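Dipeptidase AC. Metallo peptidase. MEROPS family M19 (Rhodobacter sphaeroides, PDB 3LY0) probably hydrolyses dipeptides as a zinc-dependent metallodipeptidase of the membrane dipeptidase family, binding a phosphinate dipeptide mimic beside two zinc ions. Local coordinates at residues Arg258-Leu270 with Asp299-Pro313. Sequence-based numbering, arbitrary orientation.
Sequences RGMVGLNFATSFL and DHVGMGSDFDGATIP. With LY0 ((2R)-3-[(R)-[(1R)-1-aminoethyl](hydroxy)phosphoryl]-2-methylpropanoic acid), chain C.
Val261, Gly262 and Leu263 pair with Val301, Gly302 and Met303 as neighbouring parallel strands of the TIM-barrel fold, and the loops that follow run on to the ligand pocket. Leu263 N meets Gly302 O at 2.8 Å in a nearly straight bond (173°). Met260 CE lies 3.3 Å from Gly302 N, close against the glycine backbone. Beyond the strands Phe265 packs against the loop 304-313. Phe265 CB meets Ser305 O and, at 3.6 Å, Ile312 CG2; with CG anti to the carbonyl carbon (chi1 -62°), the ring lies with one face under Ser305 CA, a CH-pi contact. CD2 and CE2 lie by Ser305 CB, and CE2 points edge-to-face at Phe307, planes 82° apart. Phe265 CE1 has Met303 SD at the ring edge, 4.0 Å away, and CZ meets the same sulfur. Helix 322-332 adds Leu322 and Leu325 to this cluster. Asn264 OD1 closes an Asx turn on Ala266 N, while ND2 binds His233 O. A leucine in place of Asn264 would probably leave Ala266 N without its acceptor and His233 O and Asp306 OD2 without the amide donor. Asn264 ND2 reaches Asp306 OD2 from above the carboxylate plane at 3.2 Å, and Asp306 OD1 sits 2.7 Å from O31 of the phosphinate.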
ATOM      1  N   ARG A 258      15.279  -9.498  -4.858  1.00 17.46           N
ATOM      2  CA  ARG A 258      15.733  -8.380  -4.021  1.00 15.12           C
ATOM      3  C   ARG A 258      14.614  -7.362  -3.846  1.00 12.77           C
ATOM      4  O   ARG A 258      14.826  -6.149  -3.963  1.00 13.75           O
ATOM      5  CB  ARG A 258      16.973  -7.705  -4.608  1.00 21.30           C
ATOM      6  CG  ARG A 258      18.136  -8.649  -4.875  1.00 25.03           C
ATOM      7  CD  ARG A 258      19.308  -7.881  -5.481  1.00 28.80           C
ATOM      8  NE  ARG A 258      19.840  -6.875  -4.563  1.00 38.36           N
ATOM      9  CZ  ARG A 258      20.457  -5.761  -4.946  1.00 37.80           C
ATOM     10  NH1 ARG A 258      20.615  -5.493  -6.238  1.00 39.10           N
ATOM     11  NH2 ARG A 258      20.912  -4.906  -4.036  1.00 35.87           N
ATOM     12  N   GLY A 259      13.423  -7.875  -3.552  1.00 12.15           N
ATOM     13  CA  GLY A 259      12.219  -7.063  -3.502  1.00 12.59           C
ATOM     14  C   GLY A 259      11.878  -6.462  -2.148  1.00 11.61           C
ATOM     15  O   GLY A 259      12.753  -6.122  -1.359  1.00 13.69           O
ATOM     16  N   MET A 260      10.587  -6.303  -1.884  1.00 10.02           N
ATOM     17  CA  MET A 260      10.171  -5.587  -0.685  1.00  9.66           C
ATOM     18  C   MET A 260       8.729  -5.915  -0.364  1.00  9.58           C
ATOM     19  O   MET A 260       7.876  -6.006  -1.266  1.00 10.73           O
ATOM     20  CB  MET A 260      10.310  -4.079  -0.937  1.00 11.26           C
ATOM     21  CG  MET A 260      10.014  -3.192   0.267  1.00 11.42           C
ATOM     22  SD  MET A 260      11.250  -3.270   1.629  1.00  8.65           S
ATOM     23  CE  MET A 260      10.549  -2.021   2.717  1.00 13.17           C
ATOM     24  N   VAL A 261       8.466  -6.117   0.928  1.00  9.86           N
ATOM     25  CA  VAL A 261       7.099  -6.285   1.407  1.00  9.58           C
ATOM     26  C   VAL A 261       6.834  -5.295   2.526  1.00  9.90           C
ATOM     27  O   VAL A 261       7.609  -5.206   3.483  1.00  9.29           O
ATOM     28  CB  VAL A 261       6.819  -7.727   1.898  1.00 11.57           C
ATOM     29  CG1 VAL A 261       5.421  -7.812   2.514  1.00 12.57           C
ATOM     30  CG2 VAL A 261       6.945  -8.710   0.742  1.00 12.11           C
ATOM     31  N   GLY A 262       5.749  -4.535   2.390  1.00  9.15           N
ATOM     32  CA  GLY A 262       5.317  -3.648   3.452  1.00  9.81           C
ATOM     33  C   GLY A 262       4.257  -4.297   4.328  1.00  9.83           C
ATOM     34  O   GLY A 262       3.259  -4.816   3.821  1.00  8.67           O
ATOM     35  N   LEU A 263       4.482  -4.275   5.641  1.00  9.04           N
ATOM     36  CA  LEU A 263       3.530  -4.825   6.600  1.00  9.21           C
ATOM     37  C   LEU A 263       2.229  -4.029   6.639  1.00  9.26           C
ATOM     38  O   LEU A 263       2.234  -2.838   6.946  1.00  9.64           O
ATOM     39  CB  LEU A 263       4.148  -4.846   7.998  1.00  9.60           C
ATOM     40  CG  LEU A 263       3.280  -5.526   9.064  1.00  9.40           C
ATOM     41  CD1 LEU A 263       3.447  -7.034   9.038  1.00 11.74           C
ATOM     42  CD2 LEU A 263       3.606  -4.960  10.452  1.00 13.39           C
ATOM     43  N   ASN A 264       1.119  -4.706   6.343  1.00  9.30           N
ATOM     44  CA  ASN A 264      -0.206  -4.094   6.345  1.00  9.02           C
ATOM     45  C   ASN A 264      -0.768  -4.101   7.771  1.00 10.55           C
ATOM     46  O   ASN A 264      -0.751  -5.143   8.437  1.00 10.36           O
ATOM     47  CB  ASN A 264      -1.104  -4.884   5.388  1.00  9.25           C
ATOM     48  CG  ASN A 264      -2.395  -4.168   5.076  1.00  9.95           C
ATOM     49  OD1 ASN A 264      -2.949  -3.480   5.926  1.00 10.58           O
ATOM     50  ND2 ASN A 264      -2.879  -4.322   3.848  1.00 10.19           N
ATOM     51  N   PHE A 265      -1.221  -2.945   8.255  1.00  8.52           N
ATOM     52  CA  PHE A 265      -1.755  -2.858   9.616  1.00 10.80           C
ATOM     53  C   PHE A 265      -3.208  -3.328   9.704  1.00 10.92           C
ATOM     54  O   PHE A 265      -3.789  -3.338  10.789  1.00 11.42           O
ATOM     55  CB  PHE A 265      -1.693  -1.433  10.185  1.00 11.60           C
ATOM     56  CG  PHE A 265      -0.298  -0.857  10.327  1.00 10.12           C
ATOM     57  CD1 PHE A 265       0.833  -1.645  10.166  1.00  9.78           C
ATOM     58  CD2 PHE A 265      -0.135   0.489  10.620  1.00 10.16           C
ATOM     59  CE1 PHE A 265       2.098  -1.091  10.280  1.00 11.04           C
ATOM     60  CE2 PHE A 265       1.120   1.046  10.750  1.00 10.51           C
ATOM     61  CZ  PHE A 265       2.240   0.253  10.579  1.00 11.22           C
ATOM     62  N   ALA A 266      -3.805  -3.708   8.581  1.00 10.57           N
ATOM     63  CA  ALA A 266      -5.192  -4.165   8.600  1.00 10.99           C
ATOM     64  C   ALA A 266      -5.362  -5.349   9.536  1.00 11.99           C
ATOM     65  O   ALA A 266      -4.676  -6.360   9.398  1.00 11.66           O
ATOM     66  CB  ALA A 266      -5.642  -4.544   7.196  1.00 11.17           C
ATOM     67  N   THR A 267      -6.290  -5.213  10.482  1.00 11.39           N
ATOM     68  CA  THR A 267      -6.586  -6.260  11.453  1.00 10.87           C
ATOM     69  C   THR A 267      -6.824  -7.602  10.754  1.00 10.82           C
ATOM     70  O   THR A 267      -6.317  -8.649  11.191  1.00 12.27           O
ATOM     71  CB  THR A 267      -7.824  -5.862  12.279  1.00 13.73           C
ATOM     72  OG1 THR A 267      -8.858  -5.443  11.379  1.00 17.69           O
ATOM     73  CG2 THR A 267      -7.485  -4.686  13.185  1.00 14.41           C
ATOM     74  N   SER A 268      -7.574  -7.557   9.657  1.00 11.04           N
ATOM     75  CA  SER A 268      -7.972  -8.761   8.929  1.00 11.88           C
ATOM     76  C   SER A 268      -6.788  -9.565   8.411  1.00 11.80           C
ATOM     77  O   SER A 268      -6.904 -10.768   8.194  1.00 11.93           O
ATOM     78  CB  SER A 268      -8.852  -8.379   7.746  1.00 14.00           C
ATOM     79  OG  SER A 268      -9.969  -7.624   8.193  1.00 15.12           O
ATOM     80  N   PHE A 269      -5.653  -8.898   8.208  1.00 11.07           N
ATOM     81  CA  PHE A 269      -4.507  -9.540   7.577  1.00  9.29           C
ATOM     82  C   PHE A 269      -3.404  -9.846   8.580  1.00  9.86           C
ATOM     83  O   PHE A 269      -2.399 -10.453   8.221  1.00 10.44           O
ATOM     84  CB  PHE A 269      -3.948  -8.658   6.451  1.00  9.13           C
ATOM     85  CG  PHE A 269      -4.973  -8.266   5.415  1.00 10.91           C
ATOM     86  CD1 PHE A 269      -6.104  -9.043   5.187  1.00 11.98           C
ATOM     87  CD2 PHE A 269      -4.789  -7.113   4.654  1.00 12.24           C
ATOM     88  CE1 PHE A 269      -7.040  -8.677   4.221  1.00 12.22           C
ATOM     89  CE2 PHE A 269      -5.714  -6.740   3.691  1.00 12.31           C
ATOM     90  CZ  PHE A 269      -6.846  -7.516   3.479  1.00 10.89           C
ATOM     91  N   LEU A 270      -3.603  -9.418   9.827  1.00 10.36           N
ATOM     92  CA  LEU A 270      -2.634  -9.624  10.909  1.00 10.80           C
ATOM     93  C   LEU A 270      -3.057 -10.723  11.884  1.00 11.26           C
ATOM     94  O   LEU A 270      -2.245 -11.537  12.293  1.00 10.91           O
ATOM     95  CB  LEU A 270      -2.457  -8.329  11.710  1.00 10.71           C
ATOM     96  CG  LEU A 270      -1.657  -7.182  11.082  1.00  9.52           C
ATOM     97  CD1 LEU A 270      -1.770  -5.919  11.916  1.00 12.28           C
ATOM     98  CD2 LEU A 270      -0.194  -7.571  10.922  1.00  9.96           C
ATOM     99  N   ASP A 299      16.636  -6.777   4.947  1.00 13.50           N
ATOM    100  CA  ASP A 299      16.666  -5.630   4.041  1.00 13.15           C
ATOM    101  C   ASP A 299      15.413  -5.513   3.176  1.00 13.01           C
ATOM    102  O   ASP A 299      15.299  -4.589   2.374  1.00 14.28           O
ATOM    103  CB  ASP A 299      17.889  -5.711   3.121  1.00 16.88           C
ATOM    104  CG  ASP A 299      19.193  -5.582   3.878  1.00 21.63           C
ATOM    105  OD1 ASP A 299      19.423  -4.518   4.493  1.00 24.75           O
ATOM    106  OD2 ASP A 299      19.986  -6.544   3.852  1.00 30.76           O
ATOM    107  N   HIS A 300      14.467  -6.429   3.339  1.00 12.77           N
ATOM    108  CA  HIS A 300      13.378  -6.531   2.369  1.00 11.66           C
ATOM    109  C   HIS A 300      11.985  -6.457   2.975  1.00 11.04           C
ATOM    110  O   HIS A 300      11.015  -6.920   2.373  1.00 10.04           O
ATOM    111  CB  HIS A 300      13.543  -7.802   1.532  1.00 14.52           C
ATOM    112  CG  HIS A 300      14.876  -7.892   0.857  1.00 14.21           C
ATOM    113  ND1 HIS A 300      15.202  -7.131  -0.244  1.00 16.84           N
ATOM    114  CD2 HIS A 300      15.977  -8.627   1.147  1.00 21.14           C
ATOM    115  CE1 HIS A 300      16.443  -7.400  -0.610  1.00 18.78           C
ATOM    116  NE2 HIS A 300      16.933  -8.308   0.213  1.00 22.09           N
ATOM    117  N   VAL A 301      11.907  -5.875   4.168  1.00 11.16           N
ATOM    118  CA  VAL A 301      10.650  -5.700   4.887  1.00  9.15           C
ATOM    119  C   VAL A 301      10.530  -4.261   5.381  1.00  9.47           C
ATOM    120  O   VAL A 301      11.506  -3.660   5.826  1.00 11.52           O
ATOM    121  CB  VAL A 301      10.564  -6.636   6.102  1.00 10.31           C
ATOM    122  CG1 VAL A 301       9.201  -6.483   6.769  1.00 12.88           C
ATOM    123  CG2 VAL A 301      10.815  -8.074   5.688  1.00 12.47           C
ATOM    124  N   GLY A 302       9.336  -3.692   5.285  1.00  9.67           N
ATOM    125  CA  GLY A 302       9.090  -2.385   5.863  1.00 11.49           C
ATOM    126  C   GLY A 302       7.641  -2.260   6.272  1.00 10.32           C
ATOM    127  O   GLY A 302       6.959  -3.272   6.451  1.00  9.74           O
ATOM    128  N   MET A 303       7.176  -1.026   6.435  1.00  8.40           N
ATOM    129  CA  MET A 303       5.781  -0.782   6.781  1.00  8.96           C
ATOM    130  C   MET A 303       4.963  -0.504   5.533  1.00 10.55           C
ATOM    131  O   MET A 303       5.432   0.158   4.601  1.00  9.95           O
ATOM    132  CB  MET A 303       5.654   0.413   7.727  1.00 12.67           C
ATOM    133  CG  MET A 303       6.550   0.355   8.961  1.00 12.34           C
ATOM    134  SD  MET A 303       6.124  -0.913  10.206  1.00  7.31           S
ATOM    135  CE  MET A 303       7.358  -2.168   9.864  1.00 13.91           C
ATOM    136  N   GLY A 304       3.728  -0.999   5.541  1.00  8.72           N
ATOM    137  CA  GLY A 304       2.743  -0.725   4.503  1.00  9.04           C
ATOM    138  C   GLY A 304       1.380  -0.543   5.147  1.00  8.89           C
ATOM    139  O   GLY A 304       0.464  -1.340   4.912  1.00  9.47           O
ATOM    140  N   SER A 305       1.272   0.523   5.932  1.00  9.59           N
ATOM    141  CA  SER A 305       0.226   0.714   6.940  1.00  9.13           C
ATOM    142  C   SER A 305      -1.197   0.400   6.493  1.00  8.91           C
ATOM    143  O   SER A 305      -1.951  -0.249   7.225  1.00  9.95           O
ATOM    144  CB  SER A 305       0.271   2.160   7.453  1.00 11.14           C
ATOM    145  OG  SER A 305      -0.074   3.081   6.426  1.00 10.58           O
ATOM    146  N   ASP A 306      -1.560   0.884   5.307  1.00  8.42           N
ATOM    147  CA  ASP A 306      -2.957   0.941   4.898  1.00  9.78           C
ATOM    148  C   ASP A 306      -3.712   1.946   5.768  1.00 10.23           C
ATOM    149  O   ASP A 306      -4.926   1.835   5.946  1.00  9.95           O
ATOM    150  CB  ASP A 306      -3.616  -0.444   4.969  1.00  9.59           C
ATOM    151  CG  ASP A 306      -4.485  -0.746   3.751  1.00 11.57           C
ATOM    152  OD1 ASP A 306      -4.714   0.149   2.898  1.00 12.45           O
ATOM    153  OD2 ASP A 306      -4.938  -1.903   3.644  1.00 13.00           O
ATOM    154  N   PHE A 307      -2.999   2.941   6.297  1.00  8.53           N
ATOM    155  CA  PHE A 307      -3.672   4.044   6.989  1.00 10.78           C
ATOM    156  C   PHE A 307      -4.795   4.619   6.118  1.00 10.07           C
ATOM    157  O   PHE A 307      -4.612   4.867   4.915  1.00 10.48           O
ATOM    158  CB  PHE A 307      -2.703   5.182   7.342  1.00  9.78           C
ATOM    159  CG  PHE A 307      -1.841   4.933   8.556  1.00 10.69           C
ATOM    160  CD1 PHE A 307      -2.364   4.386   9.716  1.00 11.34           C
ATOM    161  CD2 PHE A 307      -0.496   5.309   8.539  1.00 11.57           C
ATOM    162  CE1 PHE A 307      -1.553   4.191  10.837  1.00 10.61           C
ATOM    163  CE2 PHE A 307       0.313   5.112   9.648  1.00 12.25           C
ATOM    164  CZ  PHE A 307      -0.217   4.549  10.792  1.00 10.93           C
ATOM    165  N   ASP A 308      -5.951   4.834   6.748  1.00  9.61           N
ATOM    166  CA  ASP A 308      -7.164   5.361   6.113  1.00 10.33           C
ATOM    167  C   ASP A 308      -7.804   4.438   5.078  1.00 12.00           C
ATOM    168  O   ASP A 308      -8.775   4.814   4.419  1.00 13.45           O
ATOM    169  CB  ASP A 308      -6.944   6.782   5.584  1.00 11.59           C
ATOM    170  CG  ASP A 308      -6.992   7.823   6.693  1.00 11.58           C
ATOM    171  OD1 ASP A 308      -7.841   7.669   7.596  1.00 13.08           O
ATOM    172  OD2 ASP A 308      -6.189   8.779   6.669  1.00 13.37           O
ATOM    173  N   GLY A 309      -7.288   3.215   4.969  1.00 10.77           N
ATOM    174  CA  GLY A 309      -7.875   2.218   4.086  1.00 11.29           C
ATOM    175  C   GLY A 309      -8.479   1.010   4.789  1.00 13.11           C
ATOM    176  O   GLY A 309      -9.230   0.257   4.176  1.00 14.01           O
ATOM    177  N   ALA A 310      -8.170   0.822   6.069  1.00 11.93           N
ATOM    178  CA  ALA A 310      -8.591  -0.370   6.805  1.00 12.33           C
ATOM    179  C   ALA A 310      -8.652  -0.102   8.300  1.00 12.92           C
ATOM    180  O   ALA A 310      -8.068   0.854   8.791  1.00 15.21           O
ATOM    181  CB  ALA A 310      -7.621  -1.506   6.530  1.00 17.24           C
ATOM    182  N   THR A 311      -9.343  -0.969   9.032  1.00 13.23           N
ATOM    183  CA  THR A 311      -9.281  -0.929  10.491  1.00 13.09           C
ATOM    184  C   THR A 311      -7.932  -1.490  10.930  1.00 12.71           C
ATOM    185  O   THR A 311      -7.506  -2.534  10.430  1.00 12.11           O
ATOM    186  CB  THR A 311     -10.399  -1.774  11.123  1.00 15.42           C
ATOM    187  OG1 THR A 311     -11.667  -1.256  10.702  1.00 20.91           O
ATOM    188  CG2 THR A 311     -10.316  -1.721  12.648  1.00 16.71           C
ATOM    189  N   ILE A 312      -7.273  -0.807  11.866  1.00 12.95           N
ATOM    190  CA  ILE A 312      -5.938  -1.206  12.319  1.00 11.07           C
ATOM    191  C   ILE A 312      -5.968  -1.515  13.827  1.00 12.87           C
ATOM    192  O   ILE A 312      -6.976  -1.247  14.486  1.00 14.79           O
ATOM    193  CB  ILE A 312      -4.881  -0.118  11.953  1.00 12.16           C
ATOM    194  CG1 ILE A 312      -5.111   1.167  12.761  1.00 13.26           C
ATOM    195  CG2 ILE A 312      -4.919   0.168  10.451  1.00 12.54           C
ATOM    196  CD1 ILE A 312      -4.097   2.287  12.476  1.00 13.16           C
ATOM    197  N   PRO A 313      -4.882  -2.086  14.374  1.00 12.59           N
ATOM    198  CA  PRO A 313      -4.909  -2.498  15.787  1.00 13.59           C
ATOM    199  C   PRO A 313      -5.117  -1.323  16.735  1.00 13.13           C
ATOM    200  O   PRO A 313      -4.598  -0.236  16.505  1.00 12.35           O
ATOM    201  CB  PRO A 313      -3.516  -3.109  16.007  1.00 12.68           C
ATOM    202  CG  PRO A 313      -3.038  -3.478  14.615  1.00 13.36           C
ATOM    203  CD  PRO A 313      -3.595  -2.408  13.733  1.00 13.46           C
TER
HETATM  204  P   LY0 C 363      -7.330  -0.952   0.547  1.00 12.30           P
HETATM  205  C1  LY0 C 363      -9.887   0.027  -0.002  1.00 16.69           C
HETATM  206  N1  LY0 C 363      -7.913   1.264  -0.848  1.00 11.58           N
HETATM  207  C2  LY0 C 363      -8.453   0.452   0.228  1.00 13.43           C
HETATM  208  C4  LY0 C 363      -7.757  -1.759   2.141  1.00 13.75           C
HETATM  209  C5  LY0 C 363      -7.874  -3.256   2.093  1.00 13.92           C
HETATM  210  C6  LY0 C 363      -6.725  -3.912   1.376  1.00 12.37           C
HETATM  211  C7  LY0 C 363      -8.240  -3.898   3.407  1.00 16.28           C
HETATM  212  O31 LY0 C 363      -5.940  -0.359   0.565  1.00 12.01           O
HETATM  213  O32 LY0 C 363      -7.424  -1.957  -0.648  1.00 11.45           O
HETATM  214  O61 LY0 C 363      -6.835  -5.213   1.009  1.00 12.92           O
HETATM  215  O62 LY0 C 363      -5.694  -3.282   1.084  1.00 11.69           O